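DUF1076 domain-containing protein (Salmonella typhi, PDB 6IAI) acts as a type III secretion effector and E3/E4 ubiquitin ligase that binds diubiquitin of two linkage types, this chain being its N-terminal part. Local coordinates at residues D33-L39 / R107-Q111; V84-T88 / W101-A105. All blocks are in the same frame, centred on the assembly; numbering follows the deposited sequence.

How the contacts relate
Both contacts are made by helix 91-113, which meets two non-helical pieces of chain along its length. In contact 1 the loop 33-39 lies against residues 107-111, near the helix C-terminus, while in contact 2 residues 84-88, the end of strand 83-85 and the chain after it, pack on residues 101-105, one to two turns earlier. Their centres are about 11 Å apart, and contact 2 falls within the chain span that contact 1 encloses. Two probable hydrogen bonds tie them: I36 N to N104 OD1 at 2.8 Å, and V84 N to E109 OE1 at 2.9 Å. Loop 33-39 and residues 84-88 thus both meet helix 91-113 in the N-terminal part of the protein.

Contact 1. Residues D33-L39 / R107-Q111; sequences DNRIDKL and RLERQ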
loop_
_atom_site.group_PDB
_atom_site.type_symbol
_atom_site.label_atom_id
_atom_site.label_comp_id
_atom_site.label_asym_id
_atom_site.label_seq_id
_atom_site.Cartn_x
_atom_site.Cartn_y
_atom_site.Cartn_z
ATOM N N ASP A 33 -18.078 4.369 3.560
ATOM C CA ASP A 33 -18.308 3.553 2.364
ATOM C C ASP A 33 -17.336 2.326 2.251
ATOM O O ASP A 33 -17.272 1.691 1.185
ATOM C CB ASP A 33 -18.302 4.415 1.087
ATOM C CG ASP A 33 -17.057 5.237 0.845
ATOM O OD1 ASP A 33 -16.086 5.085 1.615
ATOM O OD2 ASP A 33 -17.042 6.019 -0.135
ATOM N N ASN A 34 -16.612 1.986 3.362
ATOM C CA ASN A 34 -15.692 0.834 3.453
ATOM C C ASN A 34 -14.435 1.016 2.531
ATOM O O ASN A 34 -14.018 0.113 1.794
ATOM C CB ASN A 34 -16.449 -0.505 3.197
ATOM C CG ASN A 34 -15.704 -1.750 3.594
ATOM O OD1 ASN A 34 -15.026 -1.795 4.632
ATOM N ND2 ASN A 34 -15.822 -2.789 2.767
ATOM N N ARG A 35 -13.879 2.230 2.574
ATOM C CA ARG A 35 -12.731 2.624 1.790
ATOM C C ARG A 35 -11.732 3.317 2.683
ATOM O O ARG A 35 -12.104 3.820 3.739
ATOM C CB ARG A 35 -13.136 3.581 0.641
ATOM C CG ARG A 35 -14.017 2.993 -0.449
ATOM C CD ARG A 35 -13.347 1.910 -1.269
ATOM N NE ARG A 35 -14.250 1.358 -2.285
ATOM C CZ ARG A 35 -15.113 0.369 -2.070
ATOM N NH1 ARG A 35 -15.194 -0.200 -0.877
ATOM N NH2 ARG A 35 -15.894 -0.064 -3.051
ATOM N N ILE A 36 -10.463 3.366 2.257
ATOM C CA ILE A 36 -9.425 4.053 3.011
ATOM C C ILE A 36 -9.683 5.574 2.981
ATOM O O ILE A 36 -10.124 6.119 1.974
ATOM C CB ILE A 36 -7.977 3.665 2.548
ATOM C CG1 ILE A 36 -7.763 3.880 1.030
ATOM C CG2 ILE A 36 -7.610 2.229 2.980
ATOM C CD1 ILE A 36 -6.345 4.202 0.590
ATOM N N ASP A 37 -9.444 6.238 4.089
ATOM C CA ASP A 37 -9.545 7.687 4.155
ATOM C C ASP A 37 -8.175 8.214 3.710
ATOM O O ASP A 37 -7.321 7.437 3.278
ATOM C CB ASP A 37 -9.869 8.143 5.605
ATOM C CG ASP A 37 -10.608 9.466 5.775
ATOM O OD1 ASP A 37 -10.552 10.309 4.845
ATOM O OD2 ASP A 37 -11.206 9.677 6.860
ATOM N N LYS A 38 -7.954 9.521 3.838
ATOM C CA LYS A 38 -6.703 10.158 3.476
ATOM C C LYS A 38 -5.587 9.739 4.470
ATOM O O LYS A 38 -5.767 9.883 5.677
ATOM C CB LYS A 38 -6.935 11.693 3.409
ATOM C CG LYS A 38 -5.693 12.594 3.324
ATOM C CD LYS A 38 -4.832 12.400 2.048
ATOM C CE LYS A 38 -3.763 13.461 1.903
ATOM N NZ LYS A 38 -2.904 13.599 3.123
ATOM N N LEU A 39 -4.465 9.172 3.962
ATOM C CA LEU A 39 -3.304 8.818 4.782
ATOM C C LEU A 39 -2.604 10.113 5.181
ATOM O O LEU A 39 -2.783 11.126 4.508
ATOM C CB LEU A 39 -2.278 7.948 4.021
ATOM C CG LEU A 39 -2.652 6.603 3.388
ATOM C CD1 LEU A 39 -1.420 5.733 3.274
ATOM C CD2 LEU A 39 -3.697 5.858 4.156
ATOM N N ARG A 107 -7.644 5.006 -4.729
ATOM C CA ARG A 107 -7.514 6.068 -3.719
ATOM C C ARG A 107 -6.081 6.267 -3.301
ATOM O O ARG A 107 -5.615 7.415 -3.245
ATOM C CB ARG A 107 -8.406 5.773 -2.509
ATOM C CG ARG A 107 -9.869 6.105 -2.760
ATOM C CD ARG A 107 -10.771 5.399 -1.781
ATOM N NE ARG A 107 -12.162 5.448 -2.226
ATOM C CZ ARG A 107 -13.047 6.341 -1.815
ATOM N NH1 ARG A 107 -12.706 7.260 -0.914
ATOM N NH2 ARG A 107 -14.285 6.320 -2.293
ATOM N N LEU A 108 -5.358 5.156 -3.056
ATOM C CA LEU A 108 -3.945 5.214 -2.704
ATOM C C LEU A 108 -3.134 5.882 -3.827
ATOM O O LEU A 108 -2.365 6.808 -3.553
ATOM C CB LEU A 108 -3.390 3.817 -2.318
ATOM C CG LEU A 108 -1.938 3.794 -1.845
ATOM C CD1 LEU A 108 -1.720 4.738 -0.649
ATOM C CD2 LEU A 108 -1.467 2.376 -1.603
ATOM N N GLU A 109 -3.368 5.472 -5.091
ATOM C CA GLU A 109 -2.713 6.070 -6.275
ATOM C C GLU A 109 -2.970 7.571 -6.377
ATOM O O GLU A 109 -2.032 8.355 -6.524
ATOM C CB GLU A 109 -3.157 5.352 -7.550
ATOM C CG GLU A 109 -2.115 5.472 -8.642
ATOM C CD GLU A 109 -2.462 4.706 -9.887
ATOM O OE1 GLU A 109 -2.261 3.471 -9.896
ATOM O OE2 GLU A 109 -2.983 5.332 -10.836
ATOM N N ARG A 110 -4.229 7.963 -6.202
ATOM C CA ARG A 110 -4.671 9.354 -6.231
ATOM C C ARG A 110 -3.956 10.163 -5.170
ATOM O O ARG A 110 -3.464 11.240 -5.470
ATOM C CB ARG A 110 -6.198 9.406 -6.060
ATOM C CG ARG A 110 -6.834 10.773 -6.298
ATOM C CD ARG A 110 -8.347 10.665 -6.258
ATOM N NE ARG A 110 -8.891 9.924 -7.404
ATOM C CZ ARG A 110 -9.836 8.987 -7.334
ATOM N NH1 ARG A 110 -10.362 8.646 -6.160
ATOM N NH2 ARG A 110 -10.264 8.385 -8.436
ATOM N N GLN A 111 -3.839 9.634 -3.932
ATOM C CA GLN A 111 -3.145 10.336 -2.838
ATOM C C GLN A 111 -1.629 10.431 -3.062
ATOM O O GLN A 111 -1.016 11.454 -2.735
ATOM C CB GLN A 111 -3.439 9.672 -1.505
ATOM C CG GLN A 111 -4.915 9.719 -1.084
ATOM C CD GLN A 111 -5.064 8.983 0.230
ATOM O OE1 GLN A 111 -4.310 9.219 1.187
ATOM N NE2 GLN A 111 -6.015 8.054 0.296
#
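The loop joining strand 22-25 to helix 41-53 is pinned to the C-terminal turns of helix 91-113 by Q111, whose carboxamide grips the backbone on both sides of K38. Its OE1 accepts L39 N at 2.8 Å in a fairly straight bond (162° at the hydrogen), the donor tilted 20° from the carbonyl plane. NE2 gives a second, weak bond to D37 O at 3.3 Å. Together they would disfavour a flipped amide. K38 passes obliquely beside it, its CD near OE1, then bends at its second torsion (chi2 63°), and NZ reaches L39 O and forms a salt bridge with E41.

One turn earlier, R107 extends toward the start of the loop. The CB and CG of R35 lie over one face of its guanidinium, CG 3.6 Å from R107 NE, while NH2 makes a long salt bridge (3.5 Å) with D33 OD2, carboxylate and guanidinium planes almost perpendicular. The R35 guanidinium stands nearly perpendicular to that of R107, and its NH1 bonds to N34 O.

Alongside these polar contacts, I36 CD1 packs on R107 CB at 4.0 Å and on L108 CB at 4.2 Å, and L39 CD1 meets L108 CD1 at 4.1 Å. I36, L39 and L108 all rest on L63 of strand 59-63, and K38, L39 and Q111 touch L44 of helix 41-53; the loop lies where the two helices meet the sheet.

Contact 2. Residues V84-T88 / W101-A105; sequences VSFST and WQGNA
F86 lies flat over the indole of W101, the two rings forming a face-to-face stack with their planes 14° apart. The phenyl centroid is 3.9 Å from that of the five-membered ring, and F86 CD1 sits over the middle of the indole, 3.5 Å from W101 CD2. On the same phenyl face W101 CB makes a CH-pi contact, 4.1 Å from the centroid and only 14° off the ring normal, so ring and methylene of the tryptophan together cover that face of the phenyl.

The first side-chain torsion of F86 sets this placement: with chi1 at 65°, CG lies between N and the carbonyl carbon, and the ring is carried from the extended chain onto the helix. There its edge meets A105, CD2 standing 4.1 Å from the methyl CB, while CE2 comes within 3.6 Å of Q102 N, obliquely. A105 also receives V84, whose CG1 is 3.9 Å from its CB. Beyond the stack, T88 approaches the six-membered end of the indole obliquely, with CG2 3.7 Å from W101 CZ3.

The W101 ring also meets Y68 of the sheet edge-to-face. F94, nearer the start of the same helix, touches both F86 and T88.

No hydrogen bond joins 84-88 to 101-105, which meet through aromatic and methyl contacts; the polar tie of strand 83-85 to the helix, V84 N to E109 OE1, lies further along. The N-H of the indole under F86 finds its acceptor in L67 O of strand 66-71, which would help to set the turn of the ring.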
loop_
_atom_site.group_PDB
_atom_site.type_symbol
_atom_site.label_atom_id
_atom_site.label_comp_id
_atom_site.label_asym_id
_atom_site.label_seq_id
_atom_site.Cartn_x
_atom_site.Cartn_y
_atom_site.Cartn_z
ATOM N N VAL A 84 -0.287 2.018 -8.412
ATOM C CA VAL A 84 -0.800 1.110 -7.392
ATOM C C VAL A 84 -1.544 -0.007 -8.068
ATOM O O VAL A 84 -2.444 0.244 -8.860
ATOM C CB VAL A 84 -1.647 1.805 -6.276
ATOM C CG1 VAL A 84 -2.111 0.806 -5.214
ATOM C CG2 VAL A 84 -0.873 2.952 -5.624
ATOM N N SER A 85 -1.157 -1.244 -7.756
ATOM C CA SER A 85 -1.805 -2.473 -8.213
ATOM C C SER A 85 -1.933 -3.425 -7.021
ATOM O O SER A 85 -1.582 -3.061 -5.905
ATOM C CB SER A 85 -1.027 -3.121 -9.369
ATOM O OG SER A 85 0.339 -3.371 -9.078
ATOM N N PHE A 86 -2.467 -4.612 -7.247
ATOM C CA PHE A 86 -2.588 -5.643 -6.227
ATOM C C PHE A 86 -2.637 -6.978 -6.916
ATOM O O PHE A 86 -3.077 -7.055 -8.062
ATOM C CB PHE A 86 -3.806 -5.435 -5.285
ATOM C CG PHE A 86 -5.179 -5.529 -5.909
ATOM C CD1 PHE A 86 -5.843 -6.751 -5.994
ATOM C CD2 PHE A 86 -5.824 -4.392 -6.379
ATOM C CE1 PHE A 86 -7.123 -6.836 -6.564
ATOM C CE2 PHE A 86 -7.097 -4.479 -6.956
ATOM C CZ PHE A 86 -7.736 -5.701 -7.045
ATOM N N SER A 87 -2.178 -8.028 -6.234
ATOM C CA SER A 87 -2.198 -9.377 -6.793
ATOM C C SER A 87 -2.371 -10.374 -5.677
ATOM O O SER A 87 -1.903 -10.129 -4.560
ATOM C CB SER A 87 -0.912 -9.663 -7.576
ATOM O OG SER A 87 0.219 -9.820 -6.729
ATOM N N THR A 88 -3.054 -11.492 -5.978
ATOM C CA THR A 88 -3.277 -12.602 -5.045
ATOM C C THR A 88 -3.490 -13.936 -5.775
ATOM O O THR A 88 -3.896 -13.962 -6.937
ATOM C CB THR A 88 -4.408 -12.289 -4.018
ATOM O OG1 THR A 88 -4.329 -13.224 -2.939
ATOM C CG2 THR A 88 -5.799 -12.295 -4.637
ATOM N N TRP A 101 -10.810 -3.656 -2.625
ATOM C CA TRP A 101 -9.401 -3.730 -2.936
ATOM C C TRP A 101 -9.054 -2.763 -4.077
ATOM O O TRP A 101 -8.179 -1.910 -3.901
ATOM C CB TRP A 101 -9.037 -5.169 -3.292
ATOM C CG TRP A 101 -7.653 -5.566 -2.893
ATOM C CD1 TRP A 101 -6.600 -4.734 -2.636
ATOM C CD2 TRP A 101 -7.141 -6.904 -2.797
ATOM N NE1 TRP A 101 -5.479 -5.469 -2.332
ATOM C CE2 TRP A 101 -5.775 -6.806 -2.443
ATOM C CE3 TRP A 101 -7.703 -8.184 -2.973
ATOM C CZ2 TRP A 101 -4.964 -7.937 -2.254
ATOM C CZ3 TRP A 101 -6.905 -9.305 -2.767
ATOM C CH2 TRP A 101 -5.551 -9.174 -2.414
ATOM N N GLN A 102 -9.806 -2.836 -5.208
ATOM C CA GLN A 102 -9.663 -1.963 -6.383
ATOM C C GLN A 102 -9.901 -0.483 -6.076
ATOM O O GLN A 102 -9.121 0.375 -6.511
ATOM C CB GLN A 102 -10.561 -2.451 -7.537
ATOM C CG GLN A 102 -10.413 -1.697 -8.870
ATOM C CD GLN A 102 -9.059 -1.876 -9.509
ATOM O OE1 GLN A 102 -8.136 -1.078 -9.300
ATOM N NE2 GLN A 102 -8.903 -2.936 -10.290
ATOM N N GLY A 103 -10.959 -0.198 -5.330
ATOM C CA GLY A 103 -11.321 1.155 -4.919
ATOM C C GLY A 103 -10.286 1.806 -4.043
ATOM O O GLY A 103 -10.001 3.006 -4.188
ATOM N N ASN A 104 -9.713 1.009 -3.125
ATOM C CA ASN A 104 -8.659 1.457 -2.216
ATOM C C ASN A 104 -7.362 1.691 -3.000
ATOM O O ASN A 104 -6.667 2.675 -2.746
ATOM C CB ASN A 104 -8.442 0.431 -1.122
ATOM C CG ASN A 104 -9.502 0.425 -0.067
ATOM O OD1 ASN A 104 -10.143 1.437 0.221
ATOM N ND2 ASN A 104 -9.651 -0.704 0.579
ATOM N N ALA A 105 -7.078 0.799 -3.983
ATOM C CA ALA A 105 -5.917 0.904 -4.860
ATOM C C ALA A 105 -5.950 2.222 -5.637
ATOM O O ALA A 105 -4.935 2.923 -5.652
ATOM C CB ALA A 105 -5.844 -0.300 -5.790
#